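Long-range contacts in acetylornithine aminotransferase (Aquifex aeolicus, PDB 2EH6), which catalyses the pyridoxal-phosphate-dependent transfer of an amino group from N(2)-acetyl-L-ornithine to 2-oxoglutarate, a step of arginine biosynthesis: residues A[18-23]-A[356-361]; A[47-52]-A[281-286]; A[81-86]-A[232-237]; A[327-332]-A[349-354]. All coordinates share one frame; numbering follows the deposited sequence.

In the fold
Contacts 1 and 4 both reach one seven-stranded mixed sheet, and their later segments adjoin in sequence; contact 3 lies about 33 Å from contact 4 between centres, at the other seven-stranded sheet, the one nearer the cofactor. Contact 2 stands apart from both sheets, packing helix 47-59 on helix 275-308. Contacts 1 and 3 are largely buried, 2 and 4 partly so. Contact 1 is wholly apolar, whereas contact 3 adds an indole hydrogen bond and a CH-pi contact. Contact 2 has an apolar centre edged by a lysine that reaches a salt bridge. Contact 4 is built round a disulfide cysteine, with charged side chains on its outer side.

Contact 1: A[18-23]-A[356-361]; sequences KGVYLY and PLIIQK
Val-20 holds CG1 anti to its own carbonyl carbon (chi1 -66°), and this single methyl meets three side chains of the 356-361 segment. Ile-358 reaches it with its CG1 placed between backbone N and carbonyl carbon (chi1 58°) and CD1 stretched onward from there. The two side chains slide past each other in opposite directions, Val-20 CG1 lying 3.9 Å from Ile-358 CG1. Ile-359 starts off along the contact rather than into it, but the bend at its second torsion (chi2 77°) brings the tip back. Its CD1 stops 3.9 Å from Val-20 CG1, and the two side chains cross at about a right angle. The third partner is the ring of Pro-356, whose CG is also 3.9 Å from Val-20 CG1.

Both backbones are turning here. Lys-18 to Tyr-21 is a type II' turn with Gly-19 at positive phi, joining strands 12-18 and 21-24 into a tight hairpin; Tyr-21 N bonds Lys-18 O at 3.1 Å. Pro-356 to Ile-359 is a type I turn, closed by a 3.1 Å bond from Ile-359 N to Pro-356 O, just ahead of helix 361-374. That helix adds His-363 against Val-20 and Ile-364 against Ile-359, while Leu-31 of strand 29-32 also touches the valine.

Each turn thus satisfies its closing polar groups within itself, and what joins them is van der Waals packing of methyl, methylene and proline ring. Such a contact depends on shape and burial, with nothing directional between the segments to set its register.

Contact 2: A[47-52]-A[281-286]; sequences PKLTEA and GTVVVD
Val-283 points into helix 47-52 with its two methyls divided between different neighbours. CG1 is anti to its backbone N (chi1 173°) and faces Lys-48, while CG2, beside that N, faces Ala-52. Lys-48 is fully extended: CG is anti to the backbone N (chi1 -173°), and every later bond continues straight. The methylenes therefore run alongside the valine in the opposite sense, with Lys-48 CG 3.8 Å and Lys-48 CD 3.9 Å from Val-283 CG1. On the other branch, Ala-52 CB comes within 3.8 Å of Val-283 CG2. Leu-49 meets the valine with both backbone and side chain: its CA lies 4.0 Å from Val-283 CG1, and the side chain, which sets out along the interface, comes round at its tip to put Leu-49 CD1 4.2 Å from Val-283 CB.

The short helical segments run nearly antiparallel, at 162°, with their axes 9.6 Å apart at closest approach. Helix 47-59 also faces the dimer partner here, where Leu-49 packs on Leu-61 of the second subunit.

The lysine's length carries its ammonium beyond the valine to the next turn of helix 275-308, where it forms a salt bridge with Glu-287. Asp-286 is close without being bonded: its OD2 is 4.6 Å from Lys-48 NZ, and its OD1 has a long, weak ion pair with Lys-78.

The chemistry changes along one side chain. The aliphatic part of Lys-48 shields a buried valine, and its charged end lies among acidic groups whose field would probably favour the protonated amine.

Contact 3: A[81-86]-A[232-237]; sequences KHFWTE and LKPDVI
The indole of Trp-84 lies flat against Lys-233, and its edge is turned to Pro-234. Lys-233 CB sits over the six-membered ring, 3.4 Å from the centroid and only 7° off the normal, a close CH-pi contact. CG and CD of the lysine continue along the benzo side, the two side chains crossing at about a right angle. On the opposite face lies Thr-85 CG2, so the ring is sandwiched between aliphatic groups. The torsion that turns the indole this way places its CG between backbone N and carbonyl carbon (chi1 66°).

With the plane fixed, the indole N-H points at a carbonyl. Trp-84 NE1 donates to Pro-234 O at 2.8 Å, with an angle of 150° at the hydrogen. The oxygen lies close to the ring plane, and the N-H meets one of its lone pairs in the carbonyl plane. The proline ring packs beside it, Pro-234 CD being 3.7 Å from Trp-84 CD1.

The Phe-83 ring receives Trp-84 CD1 over the centre of one face. Phe-83 CE1 touches Ile-237 CD1 at 4.0 Å and Pro-234 CG at 4.1 Å. Leu-253 of strand 250-255 packs against both Phe-83 and Ile-237, tying the loop after helix 70-81 to the sheet that borders the cofactor site.

A leucine in place of Trp-84 would probably leave the carbonyl of Pro-234 without this donor and Lys-233 CB without its aromatic face. One indole thus offers both a dispersive surface and a directional N-H, which probably fixes how it is turned against the residues leading into strand 236-239.

Contact 4: A[327-332]-A[349-354]; sequences RECKDY and KVLRFL
Lys-349 lays the start of its side chain over the backbone of Arg-327: its CG is 3.5 Å from Arg-327 O and 3.6 Å from Arg-327 C. Beyond CG the lysine is extended and runs outward along the surface.

Deeper in, Cys-329 points at the strand. Its SG stands between backbone N and carbonyl carbon (chi1 43°), which places it by the 349-350 peptide, with Cys-329 SG 3.4 Å from Val-350 N. The sulfur is held there by its disulfide with Cys-345. Cys-329 CB takes the apolar part of the contact, 3.6 Å from Leu-351 CD2; the leucine begins along the contact and closes in at its tip.

On the outer side the 327-332 segment organises itself. Arg-327 turns its guanidinium edge to Asp-331, in a salt bridge that is long at 3.4 Å from Arg-327 NH2 to Asp-331 OD2. One face of the same group lies against Tyr-332 CE2, offset toward the rim, and NE makes a weak bond to Tyr-332 OH.

Helix 330-338 connects strand 320-324 to strand 341-346, which run parallel to each other, so this is a beta-alpha-beta crossover. Strand 350-353 then doubles back and fits between them, antiparallel to both. The contact joins the residues leading into the crossover helix to that inserted strand and the residue before it, within the small domain, built from both ends of the chain, that is typical of fold-type I aminotransferases.

Contact 1: A[18-23]-A[356-361]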
# COMPACT_ATOMS: atom_id res chain seq x y z
N LYS A 18 -17.68 8.88 -16.24
CA LYS A 18 -18.71 9.84 -15.85
C LYS A 18 -19.88 9.08 -15.26
O LYS A 18 -20.53 8.31 -15.96
CB LYS A 18 -19.18 10.66 -17.06
CG LYS A 18 -20.13 11.79 -16.68
CD LYS A 18 -19.53 12.62 -15.55
CE LYS A 18 -20.21 13.97 -15.40
NZ LYS A 18 -20.18 14.43 -13.98
N GLY A 19 -20.13 9.28 -13.98
CA GLY A 19 -21.22 8.58 -13.33
C GLY A 19 -20.93 7.09 -13.26
O GLY A 19 -19.88 6.67 -12.77
N VAL A 20 -21.86 6.28 -13.77
CA VAL A 20 -21.70 4.83 -13.77
C VAL A 20 -21.21 4.33 -15.13
O VAL A 20 -21.27 3.13 -15.41
CB VAL A 20 -23.02 4.13 -13.41
CG1 VAL A 20 -23.41 4.44 -11.97
CG2 VAL A 20 -24.13 4.59 -14.35
N TYR A 21 -20.71 5.25 -15.95
CA TYR A 21 -20.21 4.89 -17.28
C TYR A 21 -18.72 5.15 -17.45
O TYR A 21 -18.16 6.07 -16.86
CB TYR A 21 -20.96 5.69 -18.36
CG TYR A 21 -22.42 5.33 -18.47
CD1 TYR A 21 -22.84 4.24 -19.23
CD2 TYR A 21 -23.39 6.06 -17.78
CE1 TYR A 21 -24.18 3.87 -19.28
CE2 TYR A 21 -24.73 5.70 -17.82
CZ TYR A 21 -25.12 4.60 -18.57
OH TYR A 21 -26.44 4.23 -18.59
N LEU A 22 -18.09 4.32 -18.28
CA LEU A 22 -16.68 4.45 -18.60
C LEU A 22 -16.56 4.55 -20.12
O LEU A 22 -17.39 3.99 -20.85
CB LEU A 22 -15.89 3.23 -18.10
CG LEU A 22 -15.50 3.26 -16.61
CD1 LEU A 22 -14.93 1.92 -16.19
CD2 LEU A 22 -14.47 4.36 -16.40
N TYR A 23 -15.55 5.26 -20.59
CA TYR A 23 -15.32 5.43 -22.02
C TYR A 23 -13.90 5.03 -22.37
O TYR A 23 -12.95 5.47 -21.72
CB TYR A 23 -15.56 6.89 -22.42
CG TYR A 23 -16.93 7.37 -22.02
CD1 TYR A 23 -17.20 7.75 -20.70
CD2 TYR A 23 -17.99 7.36 -22.93
CE1 TYR A 23 -18.48 8.09 -20.29
CE2 TYR A 23 -19.28 7.70 -22.53
CZ TYR A 23 -19.52 8.06 -21.21
OH TYR A 23 -20.80 8.36 -20.81
N PRO A 356 -21.37 0.71 -9.02
CA PRO A 356 -21.16 1.81 -8.08
C PRO A 356 -22.38 1.85 -7.18
O PRO A 356 -23.47 1.44 -7.59
CB PRO A 356 -21.06 3.03 -8.99
CG PRO A 356 -20.47 2.45 -10.25
CD PRO A 356 -21.28 1.18 -10.41
N LEU A 357 -22.23 2.34 -5.95
CA LEU A 357 -23.36 2.35 -5.04
C LEU A 357 -24.44 3.36 -5.41
O LEU A 357 -25.53 3.36 -4.82
CB LEU A 357 -22.87 2.55 -3.60
CG LEU A 357 -21.82 1.52 -3.15
CD1 LEU A 357 -21.51 1.72 -1.67
CD2 LEU A 357 -22.33 0.09 -3.40
N ILE A 358 -24.16 4.22 -6.39
CA ILE A 358 -25.14 5.21 -6.84
C ILE A 358 -25.99 4.66 -7.97
O ILE A 358 -26.83 5.36 -8.54
CB ILE A 358 -24.45 6.49 -7.36
CG1 ILE A 358 -23.51 6.14 -8.51
CG2 ILE A 358 -23.70 7.18 -6.23
CD1 ILE A 358 -22.95 7.33 -9.26
N ILE A 359 -25.78 3.39 -8.32
CA ILE A 359 -26.52 2.76 -9.40
C ILE A 359 -28.04 2.84 -9.16
O ILE A 359 -28.51 2.75 -8.02
CB ILE A 359 -26.09 1.28 -9.55
CG1 ILE A 359 -26.51 0.75 -10.92
CG2 ILE A 359 -26.67 0.44 -8.43
CD1 ILE A 359 -25.62 1.23 -12.06
N GLN A 360 -28.81 3.02 -10.23
CA GLN A 360 -30.26 3.12 -10.14
C GLN A 360 -30.97 2.00 -10.90
O GLN A 360 -30.39 1.36 -11.77
CB GLN A 360 -30.73 4.48 -10.66
CG GLN A 360 -30.26 5.65 -9.80
CD GLN A 360 -30.72 6.99 -10.35
OE1 GLN A 360 -31.92 7.25 -10.47
NE2 GLN A 360 -29.76 7.84 -10.69
N LYS A 361 -32.24 1.78 -10.57
CA LYS A 361 -33.03 0.72 -11.21
C LYS A 361 -32.99 0.74 -12.73
O LYS A 361 -32.87 -0.31 -13.36
CB LYS A 361 -34.48 0.78 -10.72
CG LYS A 361 -34.64 0.37 -9.27
CD LYS A 361 -36.10 0.27 -8.86
CE LYS A 361 -36.22 -0.21 -7.43
NZ LYS A 361 -37.64 -0.38 -7.02

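Contact 2: A[47-52]-A[281-286]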
# COMPACT_ATOMS: atom_id res chain seq x y z
N PRO A 47 -19.34 14.71 -8.54
CA PRO A 47 -19.18 16.13 -8.19
C PRO A 47 -18.59 16.46 -6.81
O PRO A 47 -17.56 17.13 -6.72
CB PRO A 47 -20.60 16.67 -8.35
CG PRO A 47 -21.11 15.88 -9.51
CD PRO A 47 -20.65 14.47 -9.16
N LYS A 48 -19.23 16.00 -5.75
CA LYS A 48 -18.73 16.30 -4.41
C LYS A 48 -17.31 15.79 -4.20
O LYS A 48 -16.47 16.47 -3.60
CB LYS A 48 -19.66 15.72 -3.35
CG LYS A 48 -19.30 16.13 -1.93
CD LYS A 48 -20.26 15.53 -0.91
CE LYS A 48 -19.95 15.99 0.50
NZ LYS A 48 -20.96 15.48 1.47
N LEU A 49 -17.03 14.59 -4.70
CA LEU A 49 -15.69 14.01 -4.55
C LEU A 49 -14.66 14.81 -5.35
O LEU A 49 -13.63 15.22 -4.82
CB LEU A 49 -15.69 12.55 -5.00
CG LEU A 49 -14.36 11.80 -4.87
CD1 LEU A 49 -13.84 11.92 -3.45
CD2 LEU A 49 -14.53 10.33 -5.26
N THR A 50 -14.96 15.06 -6.62
CA THR A 50 -14.06 15.81 -7.49
C THR A 50 -13.69 17.18 -6.94
O THR A 50 -12.52 17.55 -6.92
CB THR A 50 -14.68 16.01 -8.88
OG1 THR A 50 -14.81 14.74 -9.53
CG2 THR A 50 -13.80 16.91 -9.73
N GLU A 51 -14.69 17.94 -6.50
CA GLU A 51 -14.43 19.27 -5.99
C GLU A 51 -13.58 19.24 -4.72
O GLU A 51 -12.70 20.08 -4.55
CB GLU A 51 -15.75 20.01 -5.74
CG GLU A 51 -16.61 20.15 -7.00
CD GLU A 51 -15.83 20.63 -8.23
OE1 GLU A 51 -15.20 21.71 -8.17
OE2 GLU A 51 -15.84 19.91 -9.26
N ALA A 52 -13.82 18.27 -3.85
CA ALA A 52 -13.05 18.15 -2.62
C ALA A 52 -11.59 17.78 -2.91
O ALA A 52 -10.68 18.32 -2.29
CB ALA A 52 -13.67 17.09 -1.72
N GLY A 281 -12.00 9.74 1.68
CA GLY A 281 -12.74 8.90 2.60
C GLY A 281 -13.84 9.66 3.33
O GLY A 281 -14.92 9.12 3.56
N THR A 282 -13.56 10.91 3.70
CA THR A 282 -14.55 11.71 4.40
C THR A 282 -15.78 11.95 3.52
O THR A 282 -16.91 11.89 4.00
CB THR A 282 -13.96 13.07 4.82
OG1 THR A 282 -12.99 12.85 5.85
CG2 THR A 282 -15.06 13.98 5.34
N VAL A 283 -15.55 12.21 2.24
CA VAL A 283 -16.65 12.44 1.32
C VAL A 283 -17.44 11.16 1.11
O VAL A 283 -18.67 11.15 1.18
CB VAL A 283 -16.14 12.95 -0.05
CG1 VAL A 283 -17.29 13.01 -1.03
CG2 VAL A 283 -15.50 14.33 0.09
N VAL A 284 -16.73 10.07 0.86
CA VAL A 284 -17.37 8.78 0.63
C VAL A 284 -18.20 8.31 1.82
O VAL A 284 -19.33 7.87 1.67
CB VAL A 284 -16.32 7.70 0.29
CG1 VAL A 284 -16.98 6.32 0.25
CG2 VAL A 284 -15.67 8.02 -1.05
N VAL A 285 -17.63 8.40 3.02
CA VAL A 285 -18.36 7.96 4.19
C VAL A 285 -19.66 8.74 4.40
O VAL A 285 -20.70 8.15 4.70
CB VAL A 285 -17.48 8.04 5.45
CG1 VAL A 285 -18.32 7.78 6.70
CG2 VAL A 285 -16.36 6.99 5.35
N ASP A 286 -19.62 10.06 4.22
CA ASP A 286 -20.83 10.86 4.38
C ASP A 286 -21.86 10.52 3.31
O ASP A 286 -23.05 10.35 3.61
CB ASP A 286 -20.51 12.36 4.31
CG ASP A 286 -19.76 12.86 5.52
OD1 ASP A 286 -19.79 12.16 6.56
OD2 ASP A 286 -19.15 13.95 5.44

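Contact 3: A[81-86]-A[232-237]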
# COMPACT_ATOMS: atom_id res chain seq x y z
N LYS A 81 -17.80 5.84 14.66
CA LYS A 81 -19.21 6.11 14.96
C LYS A 81 -20.13 4.97 14.53
O LYS A 81 -21.15 4.71 15.16
CB LYS A 81 -19.65 7.41 14.28
CG LYS A 81 -21.12 7.75 14.51
CD LYS A 81 -21.55 8.98 13.72
CE LYS A 81 -21.50 8.73 12.22
NZ LYS A 81 -22.01 9.91 11.46
N HIS A 82 -19.77 4.29 13.45
CA HIS A 82 -20.58 3.18 12.95
C HIS A 82 -20.16 1.83 13.50
O HIS A 82 -20.84 0.83 13.26
CB HIS A 82 -20.55 3.13 11.43
CG HIS A 82 -21.42 4.16 10.77
ND1 HIS A 82 -21.15 5.51 10.81
CD2 HIS A 82 -22.55 4.03 10.03
CE1 HIS A 82 -22.07 6.17 10.12
NE2 HIS A 82 -22.93 5.29 9.64
N PHE A 83 -19.05 1.78 14.22
CA PHE A 83 -18.56 0.52 14.78
C PHE A 83 -19.45 0.14 15.97
O PHE A 83 -20.07 1.01 16.59
CB PHE A 83 -17.10 0.68 15.21
CG PHE A 83 -16.37 -0.63 15.38
CD1 PHE A 83 -16.34 -1.56 14.35
CD2 PHE A 83 -15.69 -0.92 16.56
CE1 PHE A 83 -15.64 -2.76 14.48
CE2 PHE A 83 -14.99 -2.12 16.71
CZ PHE A 83 -14.96 -3.04 15.66
N TRP A 84 -19.51 -1.15 16.29
CA TRP A 84 -20.36 -1.61 17.39
C TRP A 84 -19.93 -1.16 18.78
O TRP A 84 -20.74 -1.16 19.71
CB TRP A 84 -20.49 -3.14 17.37
CG TRP A 84 -19.22 -3.88 17.65
CD1 TRP A 84 -18.21 -4.15 16.77
CD2 TRP A 84 -18.80 -4.42 18.91
NE1 TRP A 84 -17.20 -4.83 17.40
CE2 TRP A 84 -17.53 -5.01 18.72
CE3 TRP A 84 -19.38 -4.47 20.19
CZ2 TRP A 84 -16.83 -5.64 19.75
CZ3 TRP A 84 -18.68 -5.09 21.22
CH2 TRP A 84 -17.41 -5.67 20.99
N THR A 85 -18.67 -0.78 18.95
CA THR A 85 -18.19 -0.33 20.24
C THR A 85 -17.11 0.73 20.06
O THR A 85 -16.83 1.14 18.94
CB THR A 85 -17.63 -1.51 21.08
OG1 THR A 85 -17.32 -1.05 22.40
CG2 THR A 85 -16.36 -2.07 20.44
N GLU A 86 -16.51 1.17 21.16
CA GLU A 86 -15.46 2.19 21.08
C GLU A 86 -14.21 1.56 20.47
O GLU A 86 -13.85 0.43 20.80
CB GLU A 86 -15.13 2.73 22.48
CG GLU A 86 -16.31 3.29 23.24
CD GLU A 86 -17.09 4.30 22.43
OE1 GLU A 86 -16.46 5.14 21.74
OE2 GLU A 86 -18.34 4.27 22.48
N LEU A 232 -22.67 -8.96 14.60
CA LEU A 232 -21.40 -9.50 15.08
C LEU A 232 -20.65 -8.45 15.89
O LEU A 232 -20.97 -7.26 15.80
CB LEU A 232 -20.54 -9.96 13.90
CG LEU A 232 -21.11 -11.13 13.11
CD1 LEU A 232 -20.35 -11.30 11.81
CD2 LEU A 232 -21.03 -12.39 13.95
N LYS A 233 -19.66 -8.88 16.66
CA LYS A 233 -18.87 -7.97 17.47
C LYS A 233 -17.38 -8.24 17.28
O LYS A 233 -16.70 -8.71 18.19
CB LYS A 233 -19.25 -8.11 18.94
CG LYS A 233 -20.70 -7.77 19.23
CD LYS A 233 -21.05 -8.03 20.69
CE LYS A 233 -22.48 -7.60 20.99
NZ LYS A 233 -23.46 -8.25 20.07
N PRO A 234 -16.86 -7.95 16.08
CA PRO A 234 -15.45 -8.18 15.78
C PRO A 234 -14.48 -7.35 16.62
O PRO A 234 -14.78 -6.22 17.01
CB PRO A 234 -15.36 -7.84 14.29
CG PRO A 234 -16.42 -6.78 14.12
CD PRO A 234 -17.56 -7.35 14.93
N ASP A 235 -13.32 -7.92 16.90
CA ASP A 235 -12.30 -7.23 17.67
C ASP A 235 -11.53 -6.31 16.72
O ASP A 235 -11.06 -5.24 17.12
CB ASP A 235 -11.36 -8.26 18.30
CG ASP A 235 -12.09 -9.21 19.24
OD1 ASP A 235 -12.51 -8.76 20.32
OD2 ASP A 235 -12.27 -10.39 18.88
N VAL A 236 -11.43 -6.72 15.46
CA VAL A 236 -10.73 -5.94 14.45
C VAL A 236 -11.36 -6.15 13.07
O VAL A 236 -11.79 -7.26 12.74
CB VAL A 236 -9.24 -6.34 14.32
CG1 VAL A 236 -8.52 -5.37 13.38
CG2 VAL A 236 -8.57 -6.33 15.69
N ILE A 237 -11.44 -5.09 12.28
CA ILE A 237 -11.94 -5.22 10.91
C ILE A 237 -10.96 -4.49 10.00
O ILE A 237 -10.29 -3.56 10.43
CB ILE A 237 -13.37 -4.63 10.72
CG1 ILE A 237 -13.36 -3.13 11.00
CG2 ILE A 237 -14.36 -5.36 11.63
CD1 ILE A 237 -14.68 -2.45 10.65

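Contact 4: A[327-332]-A[349-354]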
# COMPACT_ATOMS: atom_id res chain seq x y z
N ARG A 327 -21.17 -23.28 -16.52
CA ARG A 327 -19.83 -23.38 -17.09
C ARG A 327 -19.02 -22.11 -16.86
O ARG A 327 -19.51 -21.16 -16.25
CB ARG A 327 -19.92 -23.67 -18.59
CG ARG A 327 -20.39 -22.50 -19.44
CD ARG A 327 -20.67 -22.92 -20.87
NE ARG A 327 -20.72 -21.78 -21.78
CZ ARG A 327 -19.66 -21.07 -22.15
NH1 ARG A 327 -18.46 -21.37 -21.68
NH2 ARG A 327 -19.80 -20.04 -22.98
N GLU A 328 -17.78 -22.11 -17.34
CA GLU A 328 -16.89 -20.97 -17.18
C GLU A 328 -17.53 -19.67 -17.67
O GLU A 328 -18.19 -19.64 -18.71
CB GLU A 328 -15.59 -21.23 -17.94
CG GLU A 328 -14.74 -22.33 -17.32
CD GLU A 328 -13.63 -22.80 -18.23
OE1 GLU A 328 -12.91 -21.94 -18.79
OE2 GLU A 328 -13.46 -24.03 -18.39
N CYS A 329 -17.34 -18.59 -16.90
CA CYS A 329 -17.91 -17.30 -17.26
C CYS A 329 -16.94 -16.41 -18.04
O CYS A 329 -17.23 -15.24 -18.30
CB CYS A 329 -18.41 -16.55 -16.02
SG CYS A 329 -17.40 -16.54 -14.49
N LYS A 330 -15.81 -16.98 -18.43
CA LYS A 330 -14.79 -16.27 -19.19
C LYS A 330 -15.34 -15.57 -20.44
O LYS A 330 -15.13 -14.38 -20.64
CB LYS A 330 -13.68 -17.24 -19.59
CG LYS A 330 -12.63 -16.68 -20.53
CD LYS A 330 -11.65 -17.77 -20.98
CE LYS A 330 -10.66 -17.24 -22.01
NZ LYS A 330 -9.74 -18.30 -22.52
N ASP A 331 -16.06 -16.32 -21.27
CA ASP A 331 -16.61 -15.79 -22.52
C ASP A 331 -17.68 -14.72 -22.36
O ASP A 331 -17.75 -13.77 -23.15
CB ASP A 331 -17.16 -16.92 -23.38
CG ASP A 331 -16.15 -18.05 -23.58
OD1 ASP A 331 -14.95 -17.75 -23.77
OD2 ASP A 331 -16.57 -19.23 -23.54
N TYR A 332 -18.53 -14.86 -21.35
CA TYR A 332 -19.60 -13.90 -21.12
C TYR A 332 -19.07 -12.51 -20.80
O TYR A 332 -19.71 -11.51 -21.12
CB TYR A 332 -20.52 -14.41 -20.03
CG TYR A 332 -21.14 -15.74 -20.40
CD1 TYR A 332 -22.08 -15.82 -21.43
CD2 TYR A 332 -20.73 -16.92 -19.78
CE1 TYR A 332 -22.59 -17.05 -21.84
CE2 TYR A 332 -21.24 -18.15 -20.19
CZ TYR A 332 -22.17 -18.21 -21.22
OH TYR A 332 -22.66 -19.43 -21.63
N LYS A 349 -16.51 -19.87 -12.51
CA LYS A 349 -17.87 -19.88 -13.02
C LYS A 349 -18.83 -18.87 -12.41
O LYS A 349 -20.02 -18.87 -12.71
CB LYS A 349 -18.47 -21.28 -12.85
CG LYS A 349 -17.65 -22.39 -13.50
CD LYS A 349 -18.23 -23.76 -13.16
CE LYS A 349 -17.36 -24.88 -13.71
NZ LYS A 349 -17.80 -26.21 -13.23
N VAL A 350 -18.32 -17.99 -11.55
CA VAL A 350 -19.19 -17.01 -10.91
C VAL A 350 -19.04 -15.61 -11.47
O VAL A 350 -17.98 -15.00 -11.39
CB VAL A 350 -18.92 -16.94 -9.38
CG1 VAL A 350 -19.86 -15.92 -8.74
CG2 VAL A 350 -19.13 -18.32 -8.75
N LEU A 351 -20.12 -15.10 -12.06
CA LEU A 351 -20.12 -13.74 -12.57
C LEU A 351 -20.35 -12.89 -11.33
O LEU A 351 -21.31 -13.11 -10.59
CB LEU A 351 -21.25 -13.52 -13.57
CG LEU A 351 -21.00 -14.03 -14.99
CD1 LEU A 351 -22.25 -13.82 -15.83
CD2 LEU A 351 -19.83 -13.28 -15.61
N ARG A 352 -19.46 -11.93 -11.09
CA ARG A 352 -19.57 -11.06 -9.93
C ARG A 352 -19.97 -9.67 -10.39
O ARG A 352 -19.43 -9.16 -11.37
CB ARG A 352 -18.23 -11.02 -9.18
CG ARG A 352 -18.18 -10.03 -8.04
CD ARG A 352 -16.88 -10.14 -7.24
NE ARG A 352 -15.70 -10.20 -8.09
CZ ARG A 352 -14.45 -10.04 -7.64
NH1 ARG A 352 -14.23 -9.82 -6.35
NH2 ARG A 352 -13.43 -10.13 -8.48
N PHE A 353 -20.93 -9.07 -9.70
CA PHE A 353 -21.41 -7.73 -10.03
C PHE A 353 -21.13 -6.79 -8.87
O PHE A 353 -21.54 -7.04 -7.74
CB PHE A 353 -22.92 -7.76 -10.31
CG PHE A 353 -23.33 -8.85 -11.27
CD1 PHE A 353 -23.03 -8.75 -12.63
CD2 PHE A 353 -23.99 -9.98 -10.81
CE1 PHE A 353 -23.38 -9.76 -13.51
CE2 PHE A 353 -24.34 -11.01 -11.69
CZ PHE A 353 -24.04 -10.90 -13.04
N LEU A 354 -20.41 -5.70 -9.15
CA LEU A 354 -20.05 -4.72 -8.14
C LEU A 354 -20.25 -3.32 -8.69
O LEU A 354 -19.31 -2.54 -8.79
CB LEU A 354 -18.58 -4.89 -7.72
CG LEU A 354 -18.22 -6.19 -7.00
CD1 LEU A 354 -16.70 -6.32 -6.91
CD2 LEU A 354 -18.86 -6.19 -5.62